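Local coordinates for Two-component insecticidal protein 16 kDa unit (Alcaligenes faecalis, PDB 5V3S), which forms, as the 16 kDa aegerolysin-family unit, part of a two-component insecticidal toxin that kills corn rootworm, probably by acting with its partner protein on gut-cell membranes, at residues A[25-31]-A[140-146]; A[30-36]-A[58-64]; A[37-41]-A[80-85]. One frame throughout, in Å; residues are numbered along the deposited sequence. Where two conformers were deposited one is given.

Contact 1. Residues A[25-31]-A[140-146]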
loop_
_atom_site.group_PDB
_atom_site.type_symbol
_atom_site.label_atom_id
_atom_site.label_comp_id
_atom_site.label_asym_id
_atom_site.label_seq_id
_atom_site.Cartn_x
_atom_site.Cartn_y
_atom_site.Cartn_z
ATOM N N PHE A 25 7.328 3.904 -4.530
ATOM C CA PHE A 25 8.436 4.779 -4.976
ATOM C C PHE A 25 8.044 5.144 -6.362
ATOM O O PHE A 25 7.679 4.259 -7.147
ATOM C CB PHE A 25 9.790 3.998 -5.049
ATOM C CG PHE A 25 10.953 4.849 -5.389
ATOM C CD1 PHE A 25 11.641 5.507 -4.414
ATOM C CD2 PHE A 25 11.298 5.076 -6.724
ATOM C CE1 PHE A 25 12.736 6.303 -4.721
ATOM C CE2 PHE A 25 12.382 5.933 -7.051
ATOM C CZ PHE A 25 13.063 6.545 -6.036
ATOM N N VAL A 26 8.230 6.410 -6.750
ATOM C CA VAL A 26 7.666 6.904 -8.015
ATOM C C VAL A 26 8.711 7.669 -8.777
ATOM O O VAL A 26 9.588 8.230 -8.147
ATOM C CB VAL A 26 6.438 7.813 -7.826
ATOM C CG1 VAL A 26 5.407 7.101 -6.921
ATOM C CG2 VAL A 26 6.812 9.117 -7.186
ATOM N N VAL A 27 8.506 7.709 -10.086
ATOM C CA VAL A 27 9.433 8.354 -11.045
ATOM C C VAL A 27 8.657 9.007 -12.164
ATOM O O VAL A 27 7.755 8.483 -12.716
ATOM C CB VAL A 27 10.438 7.305 -11.628
ATOM C CG1 VAL A 27 11.421 7.933 -12.589
ATOM C CG2 VAL A 27 11.131 6.489 -10.569
ATOM N N ASN A 28 9.113 10.191 -12.512
ATOM C CA ASN A 28 8.703 10.963 -13.681
ATOM C C ASN A 28 7.369 11.706 -13.594
ATOM O O ASN A 28 6.824 12.178 -14.632
ATOM C CB ASN A 28 8.811 10.189 -14.969
ATOM C CG ASN A 28 8.912 11.115 -16.179
ATOM O OD1 ASN A 28 9.503 12.184 -16.052
ATOM N ND2 ASN A 28 8.305 10.734 -17.334
ATOM N N SER A 29 6.836 11.835 -12.371
ATOM C CA SER A 29 5.645 12.638 -12.042
ATOM C C SER A 29 5.520 12.696 -10.531
ATOM O O SER A 29 6.286 12.046 -9.847
ATOM C CB SER A 29 4.387 12.070 -12.628
ATOM O OG SER A 29 3.404 13.079 -12.777
ATOM N N ASN A 30 4.613 13.522 -10.019
ATOM C CA ASN A 30 4.228 13.449 -8.586
ATOM C C ASN A 30 2.871 12.799 -8.567
ATOM O O ASN A 30 2.059 13.092 -9.404
ATOM C CB ASN A 30 4.108 14.797 -7.967
ATOM C CG ASN A 30 5.326 15.648 -8.286
ATOM O OD1 ASN A 30 6.462 15.180 -8.176
ATOM N ND2 ASN A 30 5.076 16.878 -8.682
ATOM N N PHE A 31 2.680 11.861 -7.613
ATOM C CA PHE A 31 1.490 11.060 -7.547
ATOM C C PHE A 31 0.852 11.282 -6.181
ATOM O O PHE A 31 1.520 11.792 -5.285
ATOM C CB PHE A 31 1.878 9.536 -7.648
ATOM C CG PHE A 31 2.468 9.147 -8.982
ATOM C CD1 PHE A 31 3.778 9.449 -9.304
ATOM C CD2 PHE A 31 1.735 8.433 -9.892
ATOM C CE1 PHE A 31 4.341 8.976 -10.520
ATOM C CE2 PHE A 31 2.244 8.021 -11.108
ATOM C CZ PHE A 31 3.572 8.311 -11.428
ATOM N N ILE A 140 6.112 -1.201 -4.207
ATOM C CA ILE A 140 5.560 -0.910 -5.554
ATOM C C ILE A 140 6.356 0.278 -6.148
ATOM O O ILE A 140 6.519 1.222 -5.481
ATOM C CB ILE A 140 4.070 -0.582 -5.503
ATOM C CG1 ILE A 140 3.301 -1.742 -4.818
ATOM C CG2 ILE A 140 3.547 -0.265 -6.922
ATOM C CD1 ILE A 140 1.813 -1.489 -4.742
ATOM N N THR A 141 6.868 0.109 -7.339
ATOM C CA THR A 141 7.474 1.112 -8.162
ATOM C C THR A 141 6.467 1.521 -9.225
ATOM O O THR A 141 5.696 0.725 -9.835
ATOM C CB THR A 141 8.871 0.680 -8.726
ATOM O OG1 THR A 141 8.736 -0.588 -9.457
ATOM C CG2 THR A 141 9.909 0.458 -7.564
ATOM N N VAL A 142 6.499 2.829 -9.503
ATOM C CA VAL A 142 5.666 3.368 -10.462
ATOM C C VAL A 142 6.539 4.334 -11.320
ATOM O O VAL A 142 7.143 5.190 -10.786
ATOM C CB VAL A 142 4.517 4.103 -9.827
ATOM C CG1 VAL A 142 3.628 4.548 -10.945
ATOM C CG2 VAL A 142 3.710 3.213 -8.819
ATOM N N VAL A 143 6.596 4.088 -12.599
ATOM C CA VAL A 143 7.373 4.899 -13.536
ATOM C C VAL A 143 6.422 5.392 -14.583
ATOM O O VAL A 143 5.841 4.600 -15.311
ATOM C CB VAL A 143 8.521 4.089 -14.217
ATOM C CG1 VAL A 143 9.259 4.977 -15.233
ATOM C CG2 VAL A 143 9.485 3.577 -13.174
ATOM N N LYS A 144 6.207 6.714 -14.653
ATOM C CA LYS A 144 5.473 7.314 -15.821
ATOM C C LYS A 144 6.410 7.222 -17.033
ATOM O O LYS A 144 7.529 7.795 -16.973
ATOM C CB LYS A 144 5.100 8.755 -15.563
ATOM C CG LYS A 144 4.194 9.376 -16.623
ATOM C CD LYS A 144 3.830 10.807 -16.340
ATOM C CE LYS A 144 2.624 11.347 -17.161
ATOM N NZ LYS A 144 2.003 12.545 -16.440
ATOM N N LYS A 145 5.948 6.565 -18.094
ATOM C CA LYS A 145 6.766 6.295 -19.242
ATOM C C LYS A 145 7.133 7.617 -19.915
ATOM O O LYS A 145 6.321 8.548 -19.934
ATOM C CB LYS A 145 6.046 5.365 -20.197
ATOM C CG LYS A 145 5.945 3.941 -19.694
ATOM C CD LYS A 145 5.163 3.165 -20.742
ATOM C CE LYS A 145 4.925 1.703 -20.422
ATOM N NZ LYS A 145 4.077 1.169 -21.550
ATOM N N SER A 146 8.411 7.686 -20.311
ATOM C CA SER A 146 8.973 8.803 -21.101
ATOM C C SER A 146 8.894 8.447 -22.585
ATOM O O SER A 146 9.444 7.434 -22.994
ATOM C CB SER A 146 10.472 8.921 -20.786
ATOM O OG SER A 146 10.686 9.317 -19.456
HETATM O O HOH W 1 4.269 14.256 -15.153
#

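Contact 2. Residues A[30-36]-A[58-64]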
loop_
_atom_site.group_PDB
_atom_site.type_symbol
_atom_site.label_atom_id
_atom_site.label_comp_id
_atom_site.label_asym_id
_atom_site.label_seq_id
_atom_site.Cartn_x
_atom_site.Cartn_y
_atom_site.Cartn_z
ATOM N N ASN A 30 4.613 13.522 -10.019
ATOM C CA ASN A 30 4.228 13.449 -8.586
ATOM C C ASN A 30 2.871 12.799 -8.567
ATOM O O ASN A 30 2.059 13.092 -9.404
ATOM C CB ASN A 30 4.108 14.797 -7.967
ATOM C CG ASN A 30 5.326 15.648 -8.286
ATOM O OD1 ASN A 30 6.462 15.180 -8.176
ATOM N ND2 ASN A 30 5.076 16.878 -8.682
ATOM N N PHE A 31 2.680 11.861 -7.613
ATOM C CA PHE A 31 1.490 11.060 -7.547
ATOM C C PHE A 31 0.852 11.282 -6.181
ATOM O O PHE A 31 1.520 11.792 -5.285
ATOM C CB PHE A 31 1.878 9.536 -7.648
ATOM C CG PHE A 31 2.468 9.147 -8.982
ATOM C CD1 PHE A 31 3.778 9.449 -9.304
ATOM C CD2 PHE A 31 1.735 8.433 -9.892
ATOM C CE1 PHE A 31 4.341 8.976 -10.520
ATOM C CE2 PHE A 31 2.244 8.021 -11.108
ATOM C CZ PHE A 31 3.572 8.311 -11.428
ATOM N N LYS A 32 -0.434 10.917 -6.088
ATOM C CA LYS A 32 -1.303 11.203 -4.940
ATOM C C LYS A 32 -1.971 9.921 -4.464
ATOM O O LYS A 32 -2.632 9.234 -5.318
ATOM C CB LYS A 32 -2.370 12.194 -5.330
ATOM C CG LYS A 32 -3.295 12.652 -4.203
ATOM C CD LYS A 32 -4.344 13.633 -4.748
ATOM C CE LYS A 32 -5.262 13.030 -5.840
ATOM N NZ LYS A 32 -6.492 13.866 -6.171
ATOM N N VAL A 33 -1.863 9.660 -3.148
ATOM C CA VAL A 33 -2.647 8.555 -2.529
ATOM C C VAL A 33 -4.080 9.008 -2.274
ATOM O O VAL A 33 -4.326 10.069 -1.699
ATOM C CB VAL A 33 -1.971 8.020 -1.259
ATOM C CG1 VAL A 33 -2.774 6.870 -0.739
ATOM C CG2 VAL A 33 -0.472 7.664 -1.467
ATOM N N GLU A 34 -5.085 8.199 -2.651
ATOM C CA GLU A 34 -6.457 8.521 -2.274
ATOM C C GLU A 34 -7.166 7.188 -2.068
ATOM O O GLU A 34 -6.670 6.106 -2.425
ATOM C CB GLU A 34 -7.193 9.303 -3.361
ATOM C CG GLU A 34 -6.740 10.667 -3.643
ATOM C CD GLU A 34 -7.001 11.677 -2.562
ATOM O OE1 GLU A 34 -7.865 11.545 -1.657
ATOM O OE2 GLU A 34 -6.248 12.683 -2.626
ATOM N N GLY A 35 -8.343 7.277 -1.468
ATOM C CA GLY A 35 -9.172 6.107 -1.354
ATOM C C GLY A 35 -8.732 5.106 -0.255
ATOM O O GLY A 35 -9.205 3.946 -0.231
ATOM N N ALA A 36 -7.805 5.489 0.630
ATOM C CA ALA A 36 -7.368 4.537 1.655
ATOM C C ALA A 36 -8.516 4.175 2.622
ATOM O O ALA A 36 -9.255 5.053 3.085
ATOM C CB ALA A 36 -6.176 5.110 2.457
ATOM N N ILE A 58 -3.520 9.572 5.456
ATOM C CA ILE A 58 -2.917 9.017 4.238
ATOM C C ILE A 58 -3.476 9.688 2.968
ATOM O O ILE A 58 -2.704 10.101 2.070
ATOM C CB ILE A 58 -3.145 7.518 4.219
ATOM C CG1 ILE A 58 -2.375 6.884 5.337
ATOM C CG2 ILE A 58 -2.663 6.869 2.936
ATOM C CD1 ILE A 58 -2.841 5.471 5.590
ATOM N N ASN A 59 -4.822 9.763 2.893
ATOM C CA ASN A 59 -5.457 10.275 1.729
ATOM C C ASN A 59 -5.034 11.706 1.436
ATOM O O ASN A 59 -4.959 12.546 2.355
ATOM C CB ASN A 59 -6.966 10.166 1.885
ATOM C CG ASN A 59 -7.427 8.773 1.718
ATOM O OD1 ASN A 59 -6.683 7.948 1.174
ATOM N ND2 ASN A 59 -8.507 8.427 2.376
ATOM N N GLY A 60 -4.681 11.985 0.180
ATOM C CA GLY A 60 -4.160 13.277 -0.202
ATOM C C GLY A 60 -2.670 13.462 -0.194
ATOM O O GLY A 60 -2.131 14.508 -0.721
ATOM N N THR A 61 -1.963 12.472 0.314
ATOM C CA THR A 61 -0.501 12.478 0.407
ATOM C C THR A 61 0.075 12.566 -1.014
ATOM O O THR A 61 -0.211 11.752 -1.866
ATOM C CB THR A 61 0.027 11.215 1.121
ATOM O OG1 THR A 61 -0.346 11.299 2.475
ATOM C CG2 THR A 61 1.596 11.161 1.163
ATOM N N ILE A 62 0.972 13.500 -1.245
ATOM C CA ILE A 62 1.631 13.531 -2.532
ATOM C C ILE A 62 2.982 12.837 -2.397
ATOM O O ILE A 62 3.680 13.207 -1.529
ATOM C CB ILE A 62 1.812 15.018 -2.991
ATOM C CG1 ILE A 62 0.430 15.697 -3.163
ATOM C CG2 ILE A 62 2.663 15.092 -4.310
ATOM C CD1 ILE A 62 -0.426 15.121 -4.228
ATOM N N ILE A 63 3.299 11.890 -3.322
ATOM C CA ILE A 63 4.598 11.299 -3.488
ATOM C C ILE A 63 5.293 12.006 -4.619
ATOM O O ILE A 63 4.938 11.881 -5.759
ATOM C CB ILE A 63 4.550 9.807 -3.788
ATOM C CG1 ILE A 63 3.595 9.101 -2.799
ATOM C CG2 ILE A 63 5.943 9.165 -3.650
ATOM C CD1 ILE A 63 3.330 7.714 -3.098
ATOM N N LYS A 64 6.345 12.718 -4.275
ATOM C CA LYS A 64 7.128 13.433 -5.312
ATOM C C LYS A 64 8.043 12.568 -6.148
ATOM O O LYS A 64 8.566 11.568 -5.716
ATOM C CB LYS A 64 7.921 14.517 -4.644
ATOM C CG LYS A 64 6.968 15.590 -4.172
ATOM C CD LYS A 64 7.665 16.598 -3.283
ATOM C CE LYS A 64 8.271 17.647 -4.163
ATOM N NZ LYS A 64 9.307 18.439 -3.390
#

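Contact 3. Residues A[37-41]-A[80-85]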
loop_
_atom_site.group_PDB
_atom_site.type_symbol
_atom_site.label_atom_id
_atom_site.label_comp_id
_atom_site.label_asym_id
_atom_site.label_seq_id
_atom_site.Cartn_x
_atom_site.Cartn_y
_atom_site.Cartn_z
ATOM N N TYR A 37 -8.629 2.870 2.946
ATOM C CA TYR A 37 -9.595 2.409 3.892
ATOM C C TYR A 37 -9.107 1.176 4.575
ATOM O O TYR A 37 -8.192 0.494 4.117
ATOM C CB TYR A 37 -10.926 2.125 3.155
ATOM C CG TYR A 37 -10.876 0.896 2.330
ATOM C CD1 TYR A 37 -10.346 0.887 1.070
ATOM C CD2 TYR A 37 -11.342 -0.352 2.844
ATOM C CE1 TYR A 37 -10.233 -0.245 0.317
ATOM C CE2 TYR A 37 -11.259 -1.485 2.068
ATOM C CZ TYR A 37 -10.651 -1.422 0.813
ATOM O OH TYR A 37 -10.488 -2.535 0.064
ATOM N N LEU A 38 -9.779 0.845 5.683
ATOM C CA LEU A 38 -9.548 -0.405 6.327
ATOM C C LEU A 38 -10.899 -0.920 6.716
ATOM O O LEU A 38 -11.748 -0.187 7.199
ATOM C CB LEU A 38 -8.659 -0.327 7.613
ATOM C CG LEU A 38 -7.173 0.032 7.559
ATOM C CD1 LEU A 38 -6.625 0.438 8.897
ATOM C CD2 LEU A 38 -6.322 -1.050 6.979
ATOM N N ARG A 39 -10.992 -2.235 6.627
ATOM C CA ARG A 39 -12.091 -3.011 7.215
ATOM C C ARG A 39 -11.682 -3.675 8.515
ATOM O O ARG A 39 -12.509 -3.828 9.410
ATOM C CB ARG A 39 -12.474 -4.089 6.252
ATOM C CG ARG A 39 -13.304 -3.635 5.096
ATOM C CD ARG A 39 -13.411 -4.802 4.093
ATOM N NE ARG A 39 -14.341 -4.468 3.012
ATOM C CZ ARG A 39 -14.609 -5.241 1.959
ATOM N NH1 ARG A 39 -14.003 -6.455 1.783
ATOM N NH2 ARG A 39 -15.513 -4.808 1.107
ATOM N N TRP A 40 -10.435 -4.046 8.643
ATOM C CA TRP A 40 -9.879 -4.590 9.897
ATOM C C TRP A 40 -8.505 -4.016 10.129
ATOM O O TRP A 40 -7.746 -3.778 9.152
ATOM C CB TRP A 40 -9.756 -6.092 9.804
ATOM C CG TRP A 40 -11.051 -6.769 9.686
ATOM C CD1 TRP A 40 -11.650 -7.169 8.551
ATOM C CD2 TRP A 40 -11.938 -7.158 10.773
ATOM N NE1 TRP A 40 -12.856 -7.762 8.823
ATOM C CE2 TRP A 40 -13.061 -7.776 10.180
ATOM C CE3 TRP A 40 -11.885 -7.029 12.160
ATOM C CZ2 TRP A 40 -14.148 -8.260 10.928
ATOM C CZ3 TRP A 40 -12.975 -7.552 12.944
ATOM C CH2 TRP A 40 -14.085 -8.152 12.303
ATOM N N GLY A 41 -8.169 -3.857 11.402
ATOM C CA GLY A 41 -6.923 -3.361 11.871
ATOM C C GLY A 41 -6.804 -1.869 11.916
ATOM O O GLY A 41 -7.805 -1.124 11.878
ATOM N N SER A 80 -8.830 -6.893 16.468
ATOM C CA SER A 80 -9.023 -7.288 15.076
ATOM C C SER A 80 -8.395 -8.589 14.599
ATOM O O SER A 80 -7.286 -8.996 14.995
ATOM C CB SER A 80 -8.612 -6.163 14.116
ATOM O OG SER A 80 -7.261 -6.245 13.808
ATOM N N SER A 81 -9.169 -9.204 13.709
ATOM C CA SER A 81 -8.700 -10.170 12.740
ATOM C C SER A 81 -7.755 -9.471 11.773
ATOM O O SER A 81 -8.141 -9.235 10.630
ATOM C CB SER A 81 -9.907 -10.766 11.966
ATOM O OG SER A 81 -9.521 -11.603 10.872
ATOM N N GLY A 82 -6.545 -9.129 12.238
ATOM C CA GLY A 82 -5.452 -8.746 11.372
ATOM C C GLY A 82 -5.690 -7.393 10.701
ATOM O O GLY A 82 -6.150 -6.444 11.351
ATOM N N THR A 83 -5.269 -7.295 9.440
ATOM C CA THR A 83 -5.482 -6.086 8.636
ATOM C C THR A 83 -6.082 -6.450 7.283
ATOM O O THR A 83 -5.724 -7.451 6.649
ATOM C CB THR A 83 -4.211 -5.189 8.540
ATOM O OG1 THR A 83 -4.439 -4.117 7.641
ATOM C CG2 THR A 83 -3.007 -5.955 8.080
ATOM N N GLU A 84 -7.022 -5.638 6.852
ATOM C CA GLU A 84 -7.702 -5.792 5.569
ATOM C C GLU A 84 -8.055 -4.387 5.117
ATOM O O GLU A 84 -8.731 -3.636 5.807
ATOM C CB GLU A 84 -8.899 -6.744 5.550
ATOM C CG GLU A 84 -9.697 -6.639 4.239
ATOM C CD GLU A 84 -10.995 -7.452 4.250
ATOM O OE1 GLU A 84 -11.478 -7.709 5.371
ATOM O OE2 GLU A 84 -11.516 -7.806 3.164
ATOM N N GLY A 85 -7.600 -4.049 3.913
ATOM C CA GLY A 85 -7.830 -2.656 3.437
ATOM C C GLY A 85 -7.310 -2.484 2.023
ATOM O O GLY A 85 -6.915 -3.462 1.334
HETATM O O HOH W 2 -14.054 -7.934 5.967
#

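Contact 1. Residues A[25-31]-A[140-146]
Four backbone hydrogen bonds join Phe25 and Val27 to residues 140-144, the one parallel pair of strands in the mixed sheet of the aegerolysin beta-sandwich. They run from Phe25 N to Ile140 O, from Val142 N to Phe25 O, from Val27 N to Val142 O (2.9 Å) and from Lys144 N to Val27 O, and the two strand axes diverge by only 11°. Where strand 19-27 ends, the Asn28 amide takes over in one of its two conformers: with CG anti to the backbone N (chi1 -158°), ND2 donates to Lys144 O at 3.1 Å, a bond that may not always be made. In that conformer the oxygen lies near the amide plane of Asn28, whereas the donor sits above the plane of the Lys144 carbonyl. Further along, the extended Lys144 chain runs alongside Ser29, its CD 4.0 Å from Ser29 CB. One water donates to Ser29 OG and accepts from Lys144 NZ, and both side chains also bind Asp91, which is Ser29's hydrogen-bond acceptor and Lys144's salt-bridge partner. On the sheet face carrying Phe25 and Val27, the methyl CG2 of Val143 rests 4.1 Å from Val27 CB. The opposite face is buried against the second sheet: Val26 CG1 approaches Val142 CB, and Phe31, Val96, Phe97 and Leu89 close round Val142. Phe31 reaches back from the start of the next strand, its ring meeting Val142 at a slant. The tightest touch there is between Phe31 CE2 and Val142 CG1, 3.7 Å apart, with CZ of the same ring almost as near to that methyl.

Contact 2. Residues A[30-36]-A[58-64]
Residues 30-36 and 58-64 run antiparallel, with Phe31-Ile63 a hydrogen-bonded pair and Lys32-Ile62 a non-hydrogen-bonded one, the second segment entering its short strand from a type II beta turn, Ile58 to Thr61. Phe31 N and O bond to Ile63 O and N, Val33 N bonds to Thr61 O, and Gly60 N bonds to Val33 O at 2.7 Å. The Asn59 side chain supplies the next acceptor: OD1 takes the Ala36 N-H at 2.8 Å, in its carbonyl plane and on a lone pair, while Ala36 CB presses against the same oxygen. Within the turn, Ile58 O accepts from both Thr61 N and Thr61 OG1 on one face of its carbonyl plane; the hydroxyl bond is 2.7 Å long. On the face carrying Val33 and Ile63, the two methyls of Val33 part company. CG1, swung to the far side of CB from the main-chain nitrogen (chi1 -177°), meets Ile58 CG2 at 3.7 Å, whereas CG2 points to Ile63 CD1. Ile58 CG2 also touches Ala36 CB, and Tyr69 of strand 68-74 packs on Ile58, Thr61 and Ile63 from the other sheet. On the outer face, Ile62 CD1 lies across the Lys32 chain, 3.7 Å from its CB, and Ile62 CG2 reaches Asn30 CB. Glu34 folds back at chi2 (-69°), bringing its carboxylate over the turn with OE2 3.3 Å from Gly60 CA; Lys32 NZ makes only a long salt bridge to that oxygen. The chemistry is thus divided: apolar side chains on one face pack toward strand 68-74, backbone bonds and Asn59 OD1 hold the turn, and the Lys32-Glu34 pair, lying within one segment, does not itself bridge the two.

Contact 3. Residues A[37-41]-A[80-85]
The Trp40 indole and the Glu84 carboxylate lie nearly coplanar, their planes 5° apart, with OE1 at the ring edge 3.2 Å from Trp40 CD1. A water in the ring plane completes this edge, accepting from Trp40 NE1 and donating to Glu84 OE1 at 2.7 Å. Ser81 CB sits over one face of the indole, offset toward its rim, while Ser80 CB meets the edge at CE3. The Arg39 guanidinium stands almost perpendicular to the same carboxylate, 89° between planes. Arg39 NH1 forms a salt bridge to Glu84 OE2 at 3.1 Å, the oxygen lying in the guanidinium plane but being approached from above the carboxylate plane. Glu84 is stretched out, CG pointing opposite its own N (chi1 169°), which carries the carboxylate between Arg39 and Trp40; Tyr100 OH also hydrogen-bonds OE2, so both oxygens are held and the carboxylate is fixed in rotation. The Tyr37 ring takes Gly85 CA over a face, a CH-pi contact 4.2 Å from the centroid. Gly85 CA also comes 3.2 Å from Tyr37 O, a close approach of the bare backbone. Across the strands Leu38 CD2 touches Thr83 OG1, whose hydroxyl is engaged by Ser73 and Trp101. Glu84 O accepts from Arg39 N at 2.8 Å and, more weakly, from Trp40 N at 3.3 Å, while Glu84 N donates to Trp40 O. Two residues facing one make this a classic beta bulge, set where the chain turns a corner at Arg39 and passes from one sheet of the sandwich to the other.

Strand 31-38 ties the three contacts together: contact 1 includes its first residue, contact 2 uses its front part and contact 3 its end. Contact 1 lies in the mixed sheet and contact 2 at the edge of the antiparallel sheet; they share Asn30 and Phe31, have centres about 13 Å apart, and touch where Val26 CG2 packs on Lys64 O. Centre to centre, contact 3 lies about 20 Å from contact 2 and about 28 Å from contact 1, which is across the chain's centre. In sequence, contacts 2 and 3 interleave, both inside the long loop closed by contact 1. The chain thus changes sheet at both ends of this strand, joining the two layers of the aegerolysin sandwich.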